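Local coordinates for glucose-6-phosphate 1-dehydrogenase (Kluyveromyces lactis, PDB 7E6I), which catalyses the NADP-dependent oxidation of D-glucose 6-phosphate to 6-phospho-D-glucono-1,5-lactone, the first and rate-limiting step of the oxidative pentose phosphate pathway, at residues M1-F5 with A422-D426; E175-I181 with H427-D433; A318-K322 with L442-L446. All coordinates share one frame; numbering follows the deposited sequence.

Interaction 1 of 3, residues M1-F5 with A422-D426; sequences MATQF and ALLGD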
loop_
_atom_site.group_PDB
_atom_site.type_symbol
_atom_site.label_atom_id
_atom_site.label_comp_id
_atom_site.label_asym_id
_atom_site.label_seq_id
_atom_site.Cartn_x
_atom_site.Cartn_y
_atom_site.Cartn_z
ATOM N N MET A 1 15.905 5.280 17.446
ATOM C CA MET A 1 16.229 4.867 18.811
ATOM C C MET A 1 15.990 3.357 18.938
ATOM O O MET A 1 16.396 2.721 19.918
ATOM C CB MET A 1 15.405 5.676 19.821
ATOM C CG MET A 1 15.596 5.309 21.273
ATOM S SD MET A 1 14.495 6.283 22.323
ATOM C CE MET A 1 15.661 7.242 23.313
ATOM N N ALA A 2 15.341 2.784 17.927
ATOM C CA ALA A 2 15.374 1.341 17.743
ATOM C C ALA A 2 16.730 0.926 17.179
ATOM O O ALA A 2 17.430 1.705 16.522
ATOM C CB ALA A 2 14.256 0.872 16.811
ATOM N N THR A 3 17.103 -0.319 17.445
ATOM C CA THR A 3 18.404 -0.808 17.020
ATOM C C THR A 3 18.429 -1.060 15.520
ATOM O O THR A 3 17.536 -1.718 14.973
ATOM C CB THR A 3 18.737 -2.085 17.782
ATOM O OG1 THR A 3 18.517 -1.868 19.184
ATOM C CG2 THR A 3 20.184 -2.487 17.534
ATOM N N GLN A 4 19.455 -0.545 14.847
ATOM C CA GLN A 4 19.589 -0.756 13.414
ATOM C C GLN A 4 20.349 -2.048 13.127
ATOM O O GLN A 4 21.262 -2.433 13.859
ATOM C CB GLN A 4 20.284 0.429 12.759
ATOM C CG GLN A 4 19.500 1.741 12.924
ATOM C CD GLN A 4 20.124 2.892 12.153
ATOM O OE1 GLN A 4 21.204 2.748 11.566
ATOM N NE2 GLN A 4 19.459 4.042 12.158
ATOM N N PHE A 5 19.928 -2.735 12.068
ATOM C CA PHE A 5 20.503 -4.002 11.635
ATOM C C PHE A 5 21.492 -3.697 10.517
ATOM O O PHE A 5 21.092 -3.206 9.454
ATOM C CB PHE A 5 19.427 -4.964 11.117
ATOM C CG PHE A 5 18.558 -5.596 12.188
ATOM C CD1 PHE A 5 18.602 -5.164 13.507
ATOM C CD2 PHE A 5 17.666 -6.626 11.849
ATOM C CE1 PHE A 5 17.776 -5.744 14.475
ATOM C CE2 PHE A 5 16.831 -7.223 12.808
ATOM C CZ PHE A 5 16.886 -6.779 14.123
ATOM N N ALA A 422 12.365 -1.664 7.839
ATOM C CA ALA A 422 12.339 -2.749 8.813
ATOM C C ALA A 422 13.731 -2.998 9.391
ATOM O O ALA A 422 13.894 -3.137 10.611
ATOM C CB ALA A 422 11.778 -4.012 8.161
ATOM N N LEU A 423 14.753 -3.049 8.526
ATOM C CA LEU A 423 16.114 -3.245 9.016
ATOM C C LEU A 423 16.477 -2.159 10.018
ATOM O O LEU A 423 17.105 -2.438 11.045
ATOM C CB LEU A 423 17.107 -3.280 7.847
ATOM C CG LEU A 423 16.990 -4.491 6.909
ATOM C CD1 LEU A 423 17.892 -4.381 5.695
ATOM C CD2 LEU A 423 17.303 -5.759 7.653
ATOM N N LEU A 424 16.032 -0.925 9.769
ATOM C CA LEU A 424 16.279 0.179 10.688
ATOM C C LEU A 424 15.312 0.213 11.866
ATOM O O LEU A 424 15.475 1.062 12.743
ATOM C CB LEU A 424 16.228 1.515 9.944
ATOM C CG LEU A 424 17.106 1.649 8.695
ATOM C CD1 LEU A 424 16.643 2.812 7.839
ATOM C CD2 LEU A 424 18.560 1.808 9.063
ATOM N N GLY A 425 14.331 -0.684 11.930
ATOM C CA GLY A 425 13.417 -0.700 13.062
ATOM C C GLY A 425 12.351 0.386 13.085
ATOM O O GLY A 425 11.742 0.617 14.138
ATOM N N ASP A 426 12.082 1.045 11.952
ATOM C CA ASP A 426 11.170 2.192 11.903
ATOM C C ASP A 426 9.773 1.728 11.495
ATOM O O ASP A 426 9.560 1.342 10.341
ATOM C CB ASP A 426 11.706 3.244 10.931
ATOM C CG ASP A 426 10.831 4.483 10.858
ATOM O OD1 ASP A 426 9.721 4.494 11.452
ATOM O OD2 ASP A 426 11.270 5.471 10.221
#

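Interaction 2 of 3, residues E175-I181 with H427-D433; sequences EDELFRI and HSNFVRD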
loop_
_atom_site.group_PDB
_atom_site.type_symbol
_atom_site.label_atom_id
_atom_site.label_comp_id
_atom_site.label_asym_id
_atom_site.label_seq_id
_atom_site.Cartn_x
_atom_site.Cartn_y
_atom_site.Cartn_z
ATOM N N GLU A 175 3.898 -5.759 18.907
ATOM C CA GLU A 175 3.864 -4.736 17.873
ATOM C C GLU A 175 5.263 -4.264 17.513
ATOM O O GLU A 175 5.522 -3.922 16.354
ATOM C CB GLU A 175 2.991 -3.563 18.327
ATOM C CG GLU A 175 1.502 -3.901 18.375
ATOM C CD GLU A 175 0.972 -4.415 17.038
ATOM O OE1 GLU A 175 1.143 -3.708 16.013
ATOM O OE2 GLU A 175 0.387 -5.527 17.007
ATOM N N ASP A 176 6.190 -4.281 18.474
ATOM C CA ASP A 176 7.551 -3.819 18.210
ATOM C C ASP A 176 8.312 -4.750 17.275
ATOM O O ASP A 176 9.177 -4.285 16.522
ATOM C CB ASP A 176 8.308 -3.654 19.520
ATOM C CG ASP A 176 8.143 -2.266 20.100
ATOM O OD1 ASP A 176 8.444 -1.269 19.389
ATOM O OD2 ASP A 176 7.702 -2.166 21.265
ATOM N N GLU A 177 8.010 -6.052 17.303
ATOM C CA GLU A 177 8.663 -7.031 16.443
ATOM C C GLU A 177 7.924 -7.271 15.130
ATOM O O GLU A 177 8.514 -7.826 14.190
ATOM C CB GLU A 177 8.800 -8.363 17.190
ATOM C CG GLU A 177 9.513 -8.245 18.538
ATOM C CD GLU A 177 9.253 -9.433 19.458
ATOM O OE1 GLU A 177 10.242 -10.019 19.956
ATOM O OE2 GLU A 177 8.064 -9.775 19.683
ATOM N N LEU A 178 6.653 -6.872 15.049
ATOM C CA LEU A 178 5.796 -7.107 13.892
ATOM C C LEU A 178 5.888 -5.951 12.899
ATOM O O LEU A 178 5.794 -4.782 13.285
ATOM C CB LEU A 178 4.354 -7.266 14.368
ATOM C CG LEU A 178 3.647 -8.603 14.211
ATOM C CD1 LEU A 178 4.627 -9.711 13.827
ATOM C CD2 LEU A 178 2.880 -8.920 15.481
ATOM N N PHE A 179 6.055 -6.269 11.620
ATOM C CA PHE A 179 6.096 -5.243 10.575
ATOM C C PHE A 179 5.084 -5.625 9.496
ATOM O O PHE A 179 5.408 -6.379 8.571
ATOM C CB PHE A 179 7.492 -5.095 10.013
ATOM C CG PHE A 179 8.445 -4.375 10.930
ATOM C CD1 PHE A 179 8.961 -5.010 12.052
ATOM C CD2 PHE A 179 8.814 -3.051 10.677
ATOM C CE1 PHE A 179 9.837 -4.344 12.895
ATOM C CE2 PHE A 179 9.682 -2.379 11.511
ATOM C CZ PHE A 179 10.203 -3.025 12.621
ATOM N N ARG A 180 3.859 -5.106 9.626
ATOM C CA ARG A 180 2.771 -5.410 8.703
ATOM C C ARG A 180 2.828 -4.466 7.513
ATOM O O ARG A 180 2.795 -3.244 7.671
ATOM C CB ARG A 180 1.410 -5.281 9.387
ATOM C CG ARG A 180 1.101 -6.317 10.453
ATOM C CD ARG A 180 -0.319 -6.117 10.971
ATOM N NE ARG A 180 -0.547 -6.718 12.280
ATOM C CZ ARG A 180 -0.097 -6.216 13.431
ATOM N NH1 ARG A 180 0.604 -5.097 13.439
ATOM N NH2 ARG A 180 -0.358 -6.829 14.583
ATOM N N ILE A 181 2.862 -5.035 6.327
ATOM C CA ILE A 181 3.106 -4.285 5.110
ATOM C C ILE A 181 1.793 -3.998 4.397
ATOM O O ILE A 181 0.987 -4.911 4.145
ATOM C CB ILE A 181 4.073 -5.037 4.186
ATOM C CG1 ILE A 181 5.511 -4.801 4.639
ATOM C CG2 ILE A 181 3.870 -4.595 2.724
ATOM C CD1 ILE A 181 6.535 -5.344 3.661
ATOM N N HIS A 427 8.811 1.810 12.424
ATOM C CA HIS A 427 7.455 1.328 12.172
ATOM C C HIS A 427 6.576 2.323 11.406
ATOM O O HIS A 427 5.384 2.041 11.220
ATOM C CB HIS A 427 6.776 0.951 13.489
ATOM C CG HIS A 427 7.150 -0.409 13.983
ATOM N ND1 HIS A 427 8.151 -0.616 14.911
ATOM C CD2 HIS A 427 6.675 -1.638 13.656
ATOM C CE1 HIS A 427 8.260 -1.912 15.149
ATOM N NE2 HIS A 427 7.376 -2.554 14.403
ATOM N N SER A 428 7.143 3.435 10.922
ATOM C CA SER A 428 6.332 4.547 10.422
ATOM C C SER A 428 5.478 4.132 9.234
ATOM O O SER A 428 4.340 4.587 9.089
ATOM C CB SER A 428 7.235 5.708 10.026
ATOM O OG SER A 428 7.926 6.182 11.159
ATOM N N ASN A 429 6.006 3.256 8.383
ATOM C CA ASN A 429 5.330 2.834 7.166
ATOM C C ASN A 429 4.753 1.428 7.272
ATOM O O ASN A 429 4.665 0.721 6.263
ATOM C CB ASN A 429 6.306 2.923 5.997
ATOM C CG ASN A 429 6.898 4.312 5.849
ATOM O OD1 ASN A 429 6.273 5.289 6.232
ATOM N ND2 ASN A 429 8.106 4.403 5.303
ATOM N N PHE A 430 4.346 1.005 8.467
ATOM C CA PHE A 430 3.751 -0.311 8.643
ATOM C C PHE A 430 2.480 -0.190 9.477
ATOM O O PHE A 430 2.338 0.737 10.279
ATOM C CB PHE A 430 4.738 -1.274 9.293
ATOM C CG PHE A 430 6.024 -1.422 8.533
ATOM C CD1 PHE A 430 7.070 -0.535 8.729
ATOM C CD2 PHE A 430 6.188 -2.454 7.627
ATOM C CE1 PHE A 430 8.253 -0.679 8.019
ATOM C CE2 PHE A 430 7.364 -2.609 6.924
ATOM C CZ PHE A 430 8.400 -1.730 7.112
ATOM N N VAL A 431 1.553 -1.138 9.277
ATOM C CA VAL A 431 0.231 -1.079 9.884
ATOM C C VAL A 431 0.302 -1.601 11.306
ATOM O O VAL A 431 0.889 -2.659 11.571
ATOM C CB VAL A 431 -0.792 -1.891 9.063
ATOM C CG1 VAL A 431 -2.191 -1.532 9.502
ATOM C CG2 VAL A 431 -0.619 -1.661 7.554
ATOM N N ARG A 432 -0.321 -0.875 12.222
ATOM C CA ARG A 432 -0.411 -1.288 13.614
ATOM C C ARG A 432 -1.722 -2.036 13.862
ATOM O O ARG A 432 -2.681 -1.934 13.087
ATOM C CB ARG A 432 -0.296 -0.074 14.538
ATOM C CG ARG A 432 0.214 -0.404 15.916
ATOM C CD ARG A 432 0.617 0.862 16.652
ATOM N NE ARG A 432 -0.533 1.651 17.077
ATOM C CZ ARG A 432 -0.430 2.913 17.488
ATOM N NH1 ARG A 432 0.765 3.507 17.514
ATOM N NH2 ARG A 432 -1.510 3.587 17.865
ATOM N N ASP A 433 -1.755 -2.786 14.965
ATOM C CA ASP A 433 -2.896 -3.662 15.219
ATOM C C ASP A 433 -4.192 -2.874 15.448
ATOM O O ASP A 433 -5.256 -3.278 14.956
ATOM C CB ASP A 433 -2.600 -4.593 16.397
ATOM C CG ASP A 433 -2.313 -3.840 17.687
ATOM O OD1 ASP A 433 -1.585 -2.823 17.637
ATOM O OD2 ASP A 433 -2.798 -4.268 18.756
HETATM O O HOH W 1 3.389 -3.123 11.766
#

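Interaction 3 of 3, residues A318-K322 with L442-L446; sequences AIGFK and LFTPL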
loop_
_atom_site.group_PDB
_atom_site.type_symbol
_atom_site.label_atom_id
_atom_site.label_comp_id
_atom_site.label_asym_id
_atom_site.label_seq_id
_atom_site.Cartn_x
_atom_site.Cartn_y
_atom_site.Cartn_z
ATOM N N ALA A 318 -17.305 3.633 -5.847
ATOM C CA ALA A 318 -17.087 4.968 -5.314
ATOM C C ALA A 318 -17.842 5.043 -3.998
ATOM O O ALA A 318 -19.002 4.628 -3.933
ATOM C CB ALA A 318 -17.555 6.046 -6.293
ATOM N N ILE A 319 -17.177 5.516 -2.942
ATOM C CA ILE A 319 -17.749 5.530 -1.599
ATOM C C ILE A 319 -17.555 6.909 -0.992
ATOM O O ILE A 319 -16.455 7.469 -1.054
ATOM C CB ILE A 319 -17.111 4.472 -0.682
ATOM C CG1 ILE A 319 -17.200 3.068 -1.292
ATOM C CG2 ILE A 319 -17.754 4.517 0.695
ATOM C CD1 ILE A 319 -16.272 2.038 -0.592
ATOM N N GLY A 320 -18.609 7.443 -0.379
ATOM C CA GLY A 320 -18.515 8.713 0.321
ATOM C C GLY A 320 -18.146 8.485 1.777
ATOM O O GLY A 320 -18.590 7.525 2.404
ATOM N N PHE A 321 -17.324 9.379 2.303
ATOM C CA PHE A 321 -16.869 9.297 3.680
ATOM C C PHE A 321 -17.053 10.643 4.353
ATOM O O PHE A 321 -17.032 11.692 3.699
ATOM C CB PHE A 321 -15.394 8.901 3.764
ATOM C CG PHE A 321 -15.124 7.484 3.367
ATOM C CD1 PHE A 321 -15.133 6.479 4.317
ATOM C CD2 PHE A 321 -14.852 7.161 2.047
ATOM C CE1 PHE A 321 -14.878 5.169 3.959
ATOM C CE2 PHE A 321 -14.601 5.854 1.677
ATOM C CZ PHE A 321 -14.609 4.852 2.647
ATOM N N LYS A 322 -17.216 10.605 5.669
ATOM C CA LYS A 322 -17.283 11.814 6.472
ATOM C C LYS A 322 -16.454 11.590 7.722
ATOM O O LYS A 322 -16.519 10.522 8.341
ATOM C CB LYS A 322 -18.717 12.165 6.861
ATOM C CG LYS A 322 -19.583 12.669 5.699
ATOM C CD LYS A 322 -19.268 14.155 5.336
ATOM C CE LYS A 322 -20.171 14.678 4.183
ATOM N NZ LYS A 322 -21.147 15.727 4.644
ATOM N N LEU A 442 -14.696 -0.162 10.266
ATOM C CA LEU A 442 -15.284 0.812 9.358
ATOM C C LEU A 442 -15.887 0.146 8.122
ATOM O O LEU A 442 -17.007 0.476 7.716
ATOM C CB LEU A 442 -14.217 1.836 8.957
ATOM C CG LEU A 442 -14.645 2.904 7.956
ATOM C CD1 LEU A 442 -15.807 3.713 8.523
ATOM C CD2 LEU A 442 -13.489 3.823 7.571
ATOM N N PHE A 443 -15.169 -0.803 7.519
ATOM C CA PHE A 443 -15.575 -1.357 6.236
ATOM C C PHE A 443 -16.446 -2.601 6.347
ATOM O O PHE A 443 -17.152 -2.935 5.384
ATOM C CB PHE A 443 -14.346 -1.709 5.407
ATOM C CG PHE A 443 -13.816 -0.573 4.633
ATOM C CD1 PHE A 443 -12.977 0.353 5.228
ATOM C CD2 PHE A 443 -14.176 -0.395 3.311
ATOM C CE1 PHE A 443 -12.492 1.441 4.492
ATOM C CE2 PHE A 443 -13.696 0.684 2.579
ATOM C CZ PHE A 443 -12.865 1.603 3.165
ATOM N N THR A 444 -16.399 -3.313 7.467
ATOM C CA THR A 444 -17.148 -4.563 7.541
ATOM C C THR A 444 -18.645 -4.358 7.337
ATOM O O THR A 444 -19.240 -5.104 6.540
ATOM C CB THR A 444 -16.846 -5.274 8.863
ATOM O OG1 THR A 444 -15.528 -5.839 8.801
ATOM C CG2 THR A 444 -17.867 -6.374 9.108
ATOM N N PRO A 445 -19.307 -3.383 7.967
ATOM C CA PRO A 445 -20.747 -3.218 7.701
ATOM C C PRO A 445 -21.061 -2.988 6.231
ATOM O O PRO A 445 -22.013 -3.577 5.713
ATOM C CB PRO A 445 -21.127 -2.016 8.570
ATOM C CG PRO A 445 -20.095 -1.982 9.644
ATOM C CD PRO A 445 -18.827 -2.385 8.943
ATOM N N LEU A 446 -20.287 -2.158 5.531
ATOM C CA LEU A 446 -20.527 -2.010 4.101
ATOM C C LEU A 446 -20.358 -3.344 3.386
ATOM O O LEU A 446 -21.176 -3.706 2.531
ATOM C CB LEU A 446 -19.589 -0.968 3.505
ATOM C CG LEU A 446 -19.660 -0.889 1.974
ATOM C CD1 LEU A 446 -21.058 -0.500 1.519
ATOM C CD2 LEU A 446 -18.644 0.088 1.404
#

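Interaction 1 of 3, residues M1-F5 with A422-D426
Gln4 lays the flat end of its side chain against one methyl of Leu424: CD2 of the leucine sits 3.6 Å from Gln4 CD and touches the amide OE1 and NE2 as well. The two side chains cross at a slant, and CD2 alone of the leucine branches touches the carboxamide; the contact is apolar on the leucine side although the glutamine end is polar. The glutamine chain, extended beyond CG (chi2 -174°), sets the amide against Leu424 CD2, and Gln4 as a whole is exposed.

Phe5 is placed differently, with its CB bond directed at the other segment. Its backbone N donates to Leu423 O at 3.0 Å, approaching from above the carbonyl plane, and the same oxygen is 3.4 Å from Phe5 CB. With chi1 at -74° the ring is turned back beside its own backbone N, which brings CG close to that oxygen too; Leu423 CD2 touches the benzyl carbon CB at 4.1 Å.

The acceptor belongs to the C-terminal end of helix 414-423, which closes in a Schellman motif. Gly425 takes the positive phi (76°) of that motif, and its N bonds back to Ala422 O at 2.8 Å. The N-terminal segment is thus docked on the capping turn of a helix from the C-terminal part of the chain. Further along the turn, the methyl of Ala2 packs on the glycine, its CB 3.7 Å from Gly425 O. Arg148 of strand 146-152 gathers both segments from the side of the parallel sheet, hydrogen-bonding Thr3 O, reaching Leu423 O through a weak hydrogen bond and making a cation-pi contact with the Phe5 ring, on which His117 is also stacked.

Interaction 2 of 3, residues E175-I181 with H427-D433
With chi1 at -82° for His427 and -75° for Phe179, each ring is held beside its own backbone N, and the two come to lie in an offset stack with centroids 3.9 Å apart. His427 NE2 lies over the phenylalanine face near its rim. The same nitrogen donates to Leu178 O at 3.0 Å, a bond that lies in the imidazole plane but reaches the carbonyl from above its own plane; stack and bond together fix the rotation of the histidine. Phe430 completes the aromatic cluster. Phe179 turns an edge to its face, CD2 standing over the centre of the Phe430 ring in a T-shaped pair with planes at 86°, while Ile181 CG1 meets that ring at its edge.

A polar half lies beside the rings. Glu175, bent at chi2, faces the end of the extended Arg180, whose NH1 and NH2 grip OE1 and OE2 end-on, each through a syn lone pair; the NH2-OE2 distance in this salt bridge is 2.9 Å. NH1 also bonds Val431 O at 3.1 Å, and Arg180 O accepts from Val431 N at 2.9 Å. Asp433, at the start of helix 433-451, stacks its carboxylate on that of Glu175, with OE1 and OD1 3.3 Å apart. The arginine and the Asp433 N-H, donated to OE1 from above the Glu175 carboxylate plane, probably offset this repulsion. A water accepts from Arg180 N at 3.0 Å and lies near Val431 O.

Strand 178-181 is the outermost strand of the parallel sheet in the Rossmann-type coenzyme domain, hydrogen-bonded to strand 146-152. The loop 427-433, between helices 414-423 and 433-451, meets its edge, and Arg432 forms salt bridges to Asp434 and, on helix 263-276, to Glu264 and Asp268.

Interaction 3 of 3, residues A318-K322 with L442-L446
Helix-on-sheet packing within the C-terminal domain brings strand 316-321, an inner strand of the large mixed beta-sheet, against helix 433-451. Ile319 and Phe321, two residues apart and thus on one face of the strand, both direct their CB bonds at the helix. The axes of strand 318-321 and helix 442-446 come no closer than 12.4 Å and are inclined at 127°, so large side chains bridge the gap and no hydrogen bond joins the segments.

The outer rim of the Phe321 ring meets both Leu442 and Phe443. Phe443 CZ lies at the edge of the Phe321 ring, close to its plane, 3.7 Å from Phe321 CZ. The ring planes are 50° apart with centroids separated by 5.9 Å, an inclined pair. Leu442 contributes one methyl, CD2, lying 4.1 Å from Phe321 CE1.

Around these residues, Phe443 extends to Ile238 and Leu247 of helix 236-254 and to Met335 of strand 333-338, joining the layer to the helix that carries His245, probably the proton acceptor. Ile285 of strand 285-291 touches both Ile319 and Leu446.

Leu446, one helical turn after Leu442, has CG anti to the backbone N (chi1 173°), which carries CD2 toward Ile319. There it meets the isoleucine tip to tip, with Leu446 CD2 3.7 Å from Ile319 CD1.

Interactions 1 and 2 adjoin, their centres about 12 Å apart: Phe179 of interaction 2 packs through CE2 on Ala422 CA of interaction 1, at 3.8 Å, and through CZ on Gly425 CA. The end of helix 414-423 and the turn after it thus both pack on Phe179 at the sheet's edge strand. Helix 433-451 then leads from 427-433 to interaction 3, whose centre is about 24 Å from that of interaction 2 and about 35 Å from that of interaction 1. The bound glucose 6-phosphate is about 9 Å from the Ile181 side chain in interaction 2 and about 14 Å from that of Phe443 in interaction 3; interaction 1 lies away from the substrate and coenzyme sites.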